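Local coordinates for putative alpha/beta hydrolase fold protein (Candidatus Nitrososphaera gargensis, PDB 5A62) that probably hydrolyses carboxylic esters, as expected of a carboxylesterase with the alpha/beta hydrolase fold, at residues A[13-18]-A[86-91]; A[39-44]-A[257-262]; A[76-81]-A[105-110]. All blocks are in the same frame, centred on the assembly; numbering follows the deposited sequence. Where two conformers were deposited one is given.

Contact 1: A[13-18]-A[86-91]; sequences TYYEDH and EHLNIG
Tyr15 holds CG between its own backbone N and carbonyl carbon (chi1 75°), while His87 swings CG to the far side from its backbone N (chi1 176°). These settings send the tyrosine hydroxyl to the imidazole. Tyr15 OH lies at the edge of the histidine ring, in its plane, 3.4 Å from His87 NE2. The ring planes are nearly perpendicular (82°), but the rings are placed obliquely. A water sits 3.1 Å from His87 NE2. It also lies in the plane of the Tyr15 ring, but too close to the hydroxyl to be trusted, so a water bridge is doubtful. Leu88 runs alongside Tyr15, pointing the other way, with CD2 3.7 Å from Tyr15 CE2. Asp17 points at the same methyl from the facing strand, OD2 3.9 Å from Leu88 CD2. That carboxylate has its main partner in Arg52, through a salt bridge. Asn89, at positive phi, is the first residue to leave helical geometry, and the turn closes in a Schellman motif. Strand 12-18 belongs to the mixed sheet of the alpha/beta hydrolase fold, antiparallel to strands 3-5 and 52-56. The C-terminal end of helix 74-87 lies against it, and Tyr15 also touches Pro2 and Tyr56.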
loop_
_atom_site.group_PDB
_atom_site.type_symbol
_atom_site.label_atom_id
_atom_site.label_comp_id
_atom_site.label_asym_id
_atom_site.label_seq_id
_atom_site.Cartn_x
_atom_site.Cartn_y
_atom_site.Cartn_z
ATOM N N THR A 13 -9.944 -18.264 1.662
ATOM C CA THR A 13 -9.313 -18.519 0.401
ATOM C C THR A 13 -9.986 -19.635 -0.305
ATOM O O THR A 13 -10.045 -20.782 0.198
ATOM C CB THR A 13 -7.850 -18.924 0.624
ATOM O OG1 THR A 13 -7.129 -17.772 1.159
ATOM C CG2 THR A 13 -7.205 -19.408 -0.615
ATOM N N TYR A 14 -10.446 -19.378 -1.506
ATOM C CA TYR A 14 -10.899 -20.422 -2.399
ATOM C C TYR A 14 -9.746 -21.080 -3.050
ATOM O O TYR A 14 -8.849 -20.401 -3.610
ATOM C CB TYR A 14 -11.850 -19.910 -3.476
ATOM C CG TYR A 14 -12.338 -20.976 -4.373
ATOM C CD1 TYR A 14 -13.427 -21.786 -3.992
ATOM C CD2 TYR A 14 -11.701 -21.257 -5.539
ATOM C CE1 TYR A 14 -13.817 -22.845 -4.830
ATOM C CE2 TYR A 14 -12.110 -22.281 -6.376
ATOM C CZ TYR A 14 -13.158 -23.047 -5.970
ATOM O OH TYR A 14 -13.541 -24.118 -6.776
ATOM N N TYR A 15 -9.711 -22.399 -3.031
ATOM C CA TYR A 15 -8.691 -23.176 -3.683
ATOM C C TYR A 15 -9.203 -24.417 -4.314
ATOM O O TYR A 15 -10.297 -24.824 -3.986
ATOM C CB TYR A 15 -7.545 -23.504 -2.701
ATOM C CG TYR A 15 -7.922 -24.572 -1.705
ATOM C CD1 TYR A 15 -8.527 -24.287 -0.518
ATOM C CD2 TYR A 15 -7.579 -25.880 -2.002
ATOM C CE1 TYR A 15 -8.880 -25.266 0.383
ATOM C CE2 TYR A 15 -7.981 -26.888 -1.139
ATOM C CZ TYR A 15 -8.605 -26.570 0.041
ATOM O OH TYR A 15 -8.975 -27.534 1.008
ATOM N N GLU A 16 -8.402 -24.995 -5.196
ATOM C CA GLU A 16 -8.658 -26.360 -5.789
ATOM C C GLU A 16 -7.390 -27.122 -5.691
ATOM O O GLU A 16 -6.294 -26.631 -5.830
ATOM C CB GLU A 16 -9.156 -26.288 -7.196
ATOM C CG GLU A 16 -10.460 -25.554 -7.327
ATOM C CD GLU A 16 -10.867 -25.283 -8.761
ATOM O OE1 GLU A 16 -10.137 -25.601 -9.718
ATOM O OE2 GLU A 16 -11.971 -24.687 -8.946
ATOM N N ASP A 17 -7.538 -28.432 -5.429
ATOM C CA ASP A 17 -6.436 -29.377 -5.263
ATOM C C ASP A 17 -6.735 -30.525 -6.189
ATOM O O ASP A 17 -7.600 -31.398 -5.864
ATOM C CB ASP A 17 -6.374 -29.819 -3.815
ATOM C CG ASP A 17 -5.215 -30.766 -3.507
ATOM O OD1 ASP A 17 -4.503 -31.203 -4.400
ATOM O OD2 ASP A 17 -5.066 -31.093 -2.312
ATOM N N HIS A 18 -6.143 -30.533 -7.348
ATOM C CA HIS A 18 -6.421 -31.498 -8.395
ATOM C C HIS A 18 -5.379 -32.580 -8.426
ATOM O O HIS A 18 -4.182 -32.376 -8.233
ATOM C CB HIS A 18 -6.379 -30.794 -9.736
ATOM C CG HIS A 18 -7.480 -29.808 -9.976
ATOM N ND1 HIS A 18 -7.419 -28.455 -9.676
ATOM C CD2 HIS A 18 -8.669 -29.984 -10.602
ATOM C CE1 HIS A 18 -8.538 -27.870 -10.062
ATOM N NE2 HIS A 18 -9.306 -28.779 -10.624
ATOM N N GLU A 86 0.472 -25.289 4.168
ATOM C CA GLU A 86 0.406 -26.033 5.433
ATOM C C GLU A 86 -0.883 -26.826 5.520
ATOM O O GLU A 86 -0.883 -28.016 5.928
ATOM C CB GLU A 86 0.467 -25.121 6.636
ATOM C CG GLU A 86 1.710 -24.396 6.888
ATOM C CD GLU A 86 1.560 -23.294 7.962
ATOM O OE1 GLU A 86 0.445 -22.989 8.488
ATOM O OE2 GLU A 86 2.638 -22.685 8.237
ATOM N N HIS A 87 -1.995 -26.271 5.135
ATOM C CA HIS A 87 -3.338 -26.920 5.203
ATOM C C HIS A 87 -3.352 -28.127 4.361
ATOM O O HIS A 87 -4.027 -29.133 4.759
ATOM C CB HIS A 87 -4.360 -25.893 4.748
ATOM C CG HIS A 87 -5.732 -26.415 4.660
ATOM N ND1 HIS A 87 -6.386 -26.911 5.774
ATOM C CD2 HIS A 87 -6.587 -26.528 3.617
ATOM C CE1 HIS A 87 -7.605 -27.256 5.404
ATOM N NE2 HIS A 87 -7.753 -27.079 4.107
ATOM N N LEU A 88 -2.684 -28.119 3.225
ATOM C CA LEU A 88 -2.701 -29.198 2.276
ATOM C C LEU A 88 -1.550 -30.160 2.519
ATOM O O LEU A 88 -1.408 -31.130 1.776
ATOM C CB LEU A 88 -2.730 -28.662 0.864
ATOM C CG LEU A 88 -3.977 -27.864 0.583
ATOM C CD1 LEU A 88 -3.857 -27.307 -0.838
ATOM C CD2 LEU A 88 -5.272 -28.656 0.748
ATOM N N ASN A 89 -0.743 -29.897 3.530
ATOM C CA ASN A 89 0.400 -30.723 3.885
ATOM C C ASN A 89 1.343 -30.906 2.740
ATOM O O ASN A 89 1.824 -32.021 2.460
ATOM C CB ASN A 89 -0.112 -32.075 4.397
ATOM C CG ASN A 89 -1.045 -31.916 5.605
ATOM O OD1 ASN A 89 -2.218 -32.234 5.545
ATOM N ND2 ASN A 89 -0.523 -31.406 6.687
ATOM N N ILE A 90 1.615 -29.792 2.067
ATOM C CA ILE A 90 2.620 -29.760 0.974
ATOM C C ILE A 90 4.008 -29.453 1.589
ATOM O O ILE A 90 4.249 -28.324 2.031
ATOM C CB ILE A 90 2.233 -28.610 -0.005
ATOM C CG1 ILE A 90 0.821 -28.767 -0.517
ATOM C CG2 ILE A 90 3.172 -28.486 -1.209
ATOM C CD1 ILE A 90 0.562 -30.099 -1.108
ATOM N N GLY A 91 4.921 -30.423 1.547
ATOM C CA GLY A 91 6.324 -30.216 2.002
ATOM C C GLY A 91 7.297 -29.576 1.004
ATOM O O GLY A 91 8.110 -28.724 1.400
HETATM O O HOH W 1 -10.569 -26.962 2.713
#

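Contact 2: A[39-44]-A[257-262]; sequences WDYEIQ and EMYDIL
Two helical segments, 40-44 and 257-262, run in roughly the same direction, with 37° between their axes. The axes stay 12.6 Å apart at closest approach. The nearest CA atoms, those of Glu42 and Tyr259, are 8.7 Å apart. Side chains must therefore bridge the gap, and Tyr259 meets both Tyr41 and Glu42. Its ring meets Tyr41 in a T-shaped, edge-to-face pair with planes at 69° and centroids 4.8 Å apart. The edge of Tyr41 is the one that points in. Tyr41 CE2 stands over the centre of the Tyr259 ring, 3.6 Å above its plane. Glu42 comes to the same ring at its edge. Its chain is bent at chi2, which turns the carboxylate toward the tyrosine although its CB does not point straight at the other helix. Tyr259 OH donates a hydrogen bond of 2.6 Å to Glu42 OE2. The acceptor is met from above the carboxylate plane, 45° out of it. Glu42 OE1 forms a salt bridge with Lys254, which would offset the charge of the buried carboxylate. Lys254 also touches both tyrosines. Helices 40-48 and 256-272 correspond to the first and last canonical helices of the alpha/beta hydrolase fold, which lie together on one side of the central sheet.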
loop_
_atom_site.group_PDB
_atom_site.type_symbol
_atom_site.label_atom_id
_atom_site.label_comp_id
_atom_site.label_asym_id
_atom_site.label_seq_id
_atom_site.Cartn_x
_atom_site.Cartn_y
_atom_site.Cartn_z
ATOM N N TRP A 39 -6.505 -20.490 -15.561
ATOM C CA TRP A 39 -5.598 -21.658 -15.543
ATOM C C TRP A 39 -6.245 -22.913 -16.090
ATOM O O TRP A 39 -5.706 -24.029 -15.967
ATOM C CB TRP A 39 -5.062 -21.921 -14.129
ATOM C CG TRP A 39 -4.179 -20.898 -13.524
ATOM C CD1 TRP A 39 -4.304 -20.290 -12.256
ATOM C CD2 TRP A 39 -2.902 -20.443 -14.016
ATOM N NE1 TRP A 39 -3.266 -19.457 -12.046
ATOM C CE2 TRP A 39 -2.361 -19.563 -13.056
ATOM C CE3 TRP A 39 -2.157 -20.695 -15.157
ATOM C CZ2 TRP A 39 -1.169 -18.954 -13.221
ATOM C CZ3 TRP A 39 -0.963 -20.111 -15.307
ATOM C CH2 TRP A 39 -0.470 -19.194 -14.335
ATOM N N ASP A 40 -7.387 -22.802 -16.741
ATOM C CA ASP A 40 -8.116 -23.998 -17.140
ATOM C C ASP A 40 -7.282 -24.983 -17.940
ATOM O O ASP A 40 -7.186 -26.180 -17.630
ATOM C CB ASP A 40 -9.425 -23.602 -17.889
ATOM C CG ASP A 40 -9.237 -22.622 -19.150
ATOM O OD1 ASP A 40 -8.126 -22.120 -19.506
ATOM O OD2 ASP A 40 -10.290 -22.362 -19.819
ATOM N N TYR A 41 -6.665 -24.465 -18.985
ATOM C CA TYR A 41 -5.844 -25.258 -19.833
ATOM C C TYR A 41 -4.675 -25.863 -19.093
ATOM O O TYR A 41 -4.347 -27.043 -19.239
ATOM C CB TYR A 41 -5.315 -24.453 -21.012
ATOM C CG TYR A 41 -4.354 -25.194 -21.915
ATOM C CD1 TYR A 41 -4.812 -26.194 -22.750
ATOM C CD2 TYR A 41 -2.994 -24.952 -21.857
ATOM C CE1 TYR A 41 -3.933 -26.913 -23.550
ATOM C CE2 TYR A 41 -2.118 -25.652 -22.659
ATOM C CZ TYR A 41 -2.609 -26.605 -23.532
ATOM O OH TYR A 41 -1.694 -27.313 -24.307
ATOM N N GLU A 42 -4.014 -25.055 -18.302
ATOM C CA GLU A 42 -2.839 -25.496 -17.614
ATOM C C GLU A 42 -3.163 -26.591 -16.594
ATOM O O GLU A 42 -2.352 -27.500 -16.424
ATOM C CB GLU A 42 -2.160 -24.317 -16.846
ATOM C CG GLU A 42 -1.515 -23.312 -17.743
ATOM C CD GLU A 42 -2.433 -22.347 -18.383
ATOM O OE1 GLU A 42 -3.665 -22.310 -18.181
ATOM O OE2 GLU A 42 -1.886 -21.500 -19.152
ATOM N N ILE A 43 -4.284 -26.507 -15.886
ATOM C CA ILE A 43 -4.644 -27.542 -14.924
ATOM C C ILE A 43 -4.787 -28.874 -15.679
ATOM O O ILE A 43 -4.178 -29.867 -15.248
ATOM C CB ILE A 43 -5.902 -27.158 -14.165
ATOM C CG1 ILE A 43 -5.608 -25.990 -13.218
ATOM C CG2 ILE A 43 -6.451 -28.363 -13.421
ATOM C CD1 ILE A 43 -6.814 -25.285 -12.641
ATOM N N GLN A 44 -5.493 -28.847 -16.791
ATOM C CA GLN A 44 -5.665 -30.083 -17.587
ATOM C C GLN A 44 -4.353 -30.583 -18.110
ATOM O O GLN A 44 -4.079 -31.780 -18.002
ATOM C CB GLN A 44 -6.669 -29.863 -18.731
ATOM C CG GLN A 44 -8.089 -29.644 -18.200
ATOM C CD GLN A 44 -8.507 -30.604 -17.066
ATOM O OE1 GLN A 44 -8.995 -30.185 -16.009
ATOM N NE2 GLN A 44 -8.286 -31.905 -17.275
ATOM N N GLU A 257 4.374 -22.162 -27.582
ATOM C CA GLU A 257 5.749 -22.154 -27.167
ATOM C C GLU A 257 5.882 -22.022 -25.638
ATOM O O GLU A 257 6.781 -22.543 -25.042
ATOM C CB GLU A 257 6.555 -21.026 -27.821
ATOM C CG GLU A 257 8.029 -21.174 -27.608
ATOM C CD GLU A 257 8.871 -20.057 -28.190
ATOM O OE1 GLU A 257 8.302 -19.024 -28.579
ATOM O OE2 GLU A 257 10.121 -20.264 -28.155
ATOM N N MET A 258 4.929 -21.343 -24.998
ATOM C CA MET A 258 5.042 -21.200 -23.555
ATOM C C MET A 258 5.006 -22.565 -22.886
ATOM O O MET A 258 5.673 -22.796 -21.874
ATOM C CB MET A 258 3.929 -20.343 -22.987
ATOM C CG MET A 258 3.965 -20.137 -21.479
ATOM S SD MET A 258 2.978 -18.734 -20.943
ATOM C CE MET A 258 1.398 -19.316 -21.295
ATOM N N TYR A 259 4.208 -23.460 -23.454
ATOM C CA TYR A 259 4.062 -24.785 -22.815
ATOM C C TYR A 259 5.218 -25.710 -23.102
ATOM O O TYR A 259 5.554 -26.516 -22.272
ATOM C CB TYR A 259 2.681 -25.427 -23.092
ATOM C CG TYR A 259 1.601 -24.440 -22.712
ATOM C CD1 TYR A 259 1.349 -24.189 -21.400
ATOM C CD2 TYR A 259 0.960 -23.667 -23.673
ATOM C CE1 TYR A 259 0.426 -23.230 -21.030
ATOM C CE2 TYR A 259 0.032 -22.720 -23.320
ATOM C CZ TYR A 259 -0.212 -22.482 -21.994
ATOM O OH TYR A 259 -1.125 -21.516 -21.588
ATOM N N ASP A 260 5.774 -25.582 -24.290
ATOM C CA ASP A 260 6.985 -26.295 -24.631
ATOM C C ASP A 260 8.044 -25.899 -23.625
ATOM O O ASP A 260 8.684 -26.744 -23.044
ATOM C CB ASP A 260 7.407 -25.926 -26.049
ATOM C CG ASP A 260 6.423 -26.442 -27.124
ATOM O OD1 ASP A 260 5.601 -27.343 -26.865
ATOM O OD2 ASP A 260 6.492 -25.860 -28.209
ATOM N N ILE A 261 8.179 -24.598 -23.354
ATOM C CA ILE A 261 9.166 -24.135 -22.399
ATOM C C ILE A 261 8.860 -24.606 -20.968
ATOM O O ILE A 261 9.705 -25.158 -20.279
ATOM C CB ILE A 261 9.280 -22.613 -22.449
ATOM C CG1 ILE A 261 9.891 -22.189 -23.796
ATOM C CG2 ILE A 261 10.148 -22.107 -21.317
ATOM C CD1 ILE A 261 9.727 -20.726 -24.063
ATOM N N LEU A 262 7.615 -24.415 -20.560
ATOM C CA LEU A 262 7.198 -24.837 -19.228
ATOM C C LEU A 262 7.463 -26.315 -18.976
ATOM O O LEU A 262 8.001 -26.667 -17.906
ATOM C CB LEU A 262 5.714 -24.520 -19.080
ATOM C CG LEU A 262 5.101 -24.932 -17.726
ATOM C CD1 LEU A 262 5.698 -24.074 -16.639
ATOM C CD2 LEU A 262 3.575 -24.852 -17.705
#

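Contact 3: A[76-81]-A[105-110]; sequences DLIDDL and SSMYAA
Ile78 faces helix 100-111 first, and its two branches go to different partners. CG1 carries CD1 to Met107, where Ile78 CD1 lies 3.6 Å from Met107 CB. The two side chains lie roughly perpendicular. The methionine is bent at its last torsion (chi3 67°), which brings its terminal methyl back over the isoleucine. Met107 CE ends 3.9 Å from Ile78 CG1. The other branch, Ile78 CG2, turns to Tyr108. It lies at the edge of that ring, near its plane, 4.0 Å from Tyr108 CD1. The backbones come near here too, with the CA atoms of Ile78 and Tyr108 6.0 Å apart. The axes of segments 76-81 and 105-110 approach to 9.6 Å, at 70°. These are the two helices that flank strand 93-98 in the chain, and both cover the same side of the alpha/beta hydrolase sheet. Helix 100-111 follows the turn that probably forms the nucleophile elbow, as in relatives with a GxSxG sequence. One turn further on from Ile78, Leu81 takes over. Leu81 CD2 meets the near part of the tyrosine obliquely, 3.8 Å from Tyr108 CD1 and also close to CG and CB. Tyr108 has CG opposite its backbone N (chi1 -174°), and this directs the ring along helix 74-87. There it goes on to touch Arg82 and Leu85, while its ring also meets that of His112. Met107 goes the other way, toward the start of helix 74-87, touching Met74 and Gln75, and also Val202 of helix 202-209.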
loop_
_atom_site.group_PDB
_atom_site.type_symbol
_atom_site.label_atom_id
_atom_site.label_comp_id
_atom_site.label_asym_id
_atom_site.label_seq_id
_atom_site.Cartn_x
_atom_site.Cartn_y
_atom_site.Cartn_z
ATOM N N ASP A 76 1.493 -10.277 3.698
ATOM C CA ASP A 76 0.215 -10.878 3.991
ATOM C C ASP A 76 -0.166 -11.917 2.953
ATOM O O ASP A 76 -0.713 -12.942 3.300
ATOM C CB ASP A 76 -0.852 -9.821 4.153
ATOM C CG ASP A 76 -0.597 -8.960 5.353
ATOM O OD1 ASP A 76 -0.484 -9.513 6.487
ATOM O OD2 ASP A 76 -0.558 -7.709 5.219
ATOM N N LEU A 77 0.077 -11.640 1.694
ATOM C CA LEU A 77 -0.175 -12.614 0.640
ATOM C C LEU A 77 0.753 -13.841 0.774
ATOM O O LEU A 77 0.342 -14.971 0.512
ATOM C CB LEU A 77 0.007 -12.029 -0.769
ATOM C CG LEU A 77 -0.955 -10.911 -1.107
ATOM C CD1 LEU A 77 -0.748 -10.441 -2.520
ATOM C CD2 LEU A 77 -2.430 -11.260 -0.922
ATOM N N ILE A 78 1.955 -13.643 1.206
ATOM C CA ILE A 78 2.856 -14.789 1.392
ATOM C C ILE A 78 2.337 -15.622 2.521
ATOM O O ILE A 78 2.330 -16.857 2.425
ATOM C CB ILE A 78 4.300 -14.320 1.669
ATOM C CG1 ILE A 78 4.814 -13.266 0.706
ATOM C CG2 ILE A 78 5.238 -15.539 1.701
ATOM C CD1 ILE A 78 4.484 -13.501 -0.748
ATOM N N ASP A 79 1.888 -14.980 3.590
ATOM C CA ASP A 79 1.330 -15.715 4.726
ATOM C C ASP A 79 0.061 -16.458 4.305
ATOM O O ASP A 79 -0.121 -17.612 4.741
ATOM C CB ASP A 79 1.073 -14.761 5.865
ATOM C CG ASP A 79 2.324 -14.159 6.450
ATOM O OD1 ASP A 79 3.428 -14.622 6.245
ATOM O OD2 ASP A 79 2.111 -13.184 7.232
ATOM N N ASP A 80 -0.763 -15.910 3.450
ATOM C CA ASP A 80 -1.945 -16.646 2.963
ATOM C C ASP A 80 -1.522 -17.885 2.275
ATOM O O ASP A 80 -2.140 -18.964 2.420
ATOM C CB ASP A 80 -2.745 -15.788 1.949
ATOM C CG ASP A 80 -3.426 -14.543 2.552
ATOM O OD1 ASP A 80 -3.615 -14.477 3.802
ATOM O OD2 ASP A 80 -3.743 -13.654 1.717
ATOM N N LEU A 81 -0.499 -17.816 1.430
ATOM C CA LEU A 81 0.008 -18.999 0.701
ATOM C C LEU A 81 0.618 -19.998 1.662
ATOM O O LEU A 81 0.390 -21.218 1.498
ATOM C CB LEU A 81 1.066 -18.552 -0.296
ATOM C CG LEU A 81 1.741 -19.656 -1.094
ATOM C CD1 LEU A 81 0.772 -20.511 -1.836
ATOM C CD2 LEU A 81 2.788 -19.061 -2.056
ATOM N N SER A 105 5.702 -15.948 -5.573
ATOM C CA SER A 105 6.519 -17.158 -5.584
ATOM C C SER A 105 7.917 -16.863 -5.133
ATOM O O SER A 105 8.517 -17.682 -4.406
ATOM C CB SER A 105 6.527 -17.852 -6.935
ATOM O OG SER A 105 7.265 -17.191 -7.950
ATOM N N SER A 106 8.468 -15.712 -5.559
ATOM C CA SER A 106 9.819 -15.384 -5.199
ATOM C C SER A 106 9.987 -15.098 -3.708
ATOM O O SER A 106 10.940 -15.557 -3.063
ATOM C CB SER A 106 10.309 -14.261 -6.108
ATOM O OG SER A 106 9.744 -13.011 -5.759
ATOM N N MET A 107 9.030 -14.414 -3.101
ATOM C CA MET A 107 9.093 -14.140 -1.694
ATOM C C MET A 107 8.851 -15.377 -0.859
ATOM O O MET A 107 9.465 -15.582 0.181
ATOM C CB MET A 107 8.018 -13.078 -1.313
ATOM C CG MET A 107 8.357 -11.695 -1.854
ATOM S SD MET A 107 7.138 -10.442 -1.426
ATOM C CE MET A 107 7.351 -10.366 0.295
ATOM N N TYR A 108 8.005 -16.289 -1.300
ATOM C CA TYR A 108 7.775 -17.499 -0.612
ATOM C C TYR A 108 9.046 -18.352 -0.609
ATOM O O TYR A 108 9.423 -18.839 0.432
ATOM C CB TYR A 108 6.538 -18.265 -1.193
ATOM C CG TYR A 108 6.190 -19.479 -0.402
ATOM C CD1 TYR A 108 5.353 -19.420 0.702
ATOM C CD2 TYR A 108 6.746 -20.693 -0.696
ATOM C CE1 TYR A 108 5.107 -20.570 1.432
ATOM C CE2 TYR A 108 6.427 -21.830 -0.003
ATOM C CZ TYR A 108 5.637 -21.726 1.074
ATOM O OH TYR A 108 5.342 -22.890 1.802
ATOM N N ALA A 109 9.653 -18.499 -1.768
ATOM C CA ALA A 109 10.927 -19.240 -1.868
ATOM C C ALA A 109 11.987 -18.648 -0.995
ATOM O O ALA A 109 12.743 -19.389 -0.296
ATOM C CB ALA A 109 11.392 -19.286 -3.293
ATOM N N ALA A 110 12.049 -17.325 -0.924
ATOM C CA ALA A 110 13.062 -16.666 -0.131
ATOM C C ALA A 110 12.850 -16.945 1.326
ATOM O O ALA A 110 13.816 -17.172 2.094
ATOM C CB ALA A 110 13.056 -15.211 -0.390
#

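In the fold
Contact 1 uses a strand of the central mixed sheet; contacts 2 and 3 pair helices that cover it. Contacts 1 and 3 share helix 74-87. Its first half packs on helix 100-111 in contact 3, and its end meets strand 12-18 in contact 1; their centres are 14 Å apart. Contact 2 lies across the chain's centre from contact 3, with centres 23 Å apart. Contacts 1 and 2 touch where His18 packs on Ile43. Along the chain, contact 1 crosses both others, whereas contact 3 is nested within contact 2. Contact 2 spans 212 residues and so joins an early helix to the C-terminal one. Contacts 2 and 3 thus pair helices on opposite sides of the sheet.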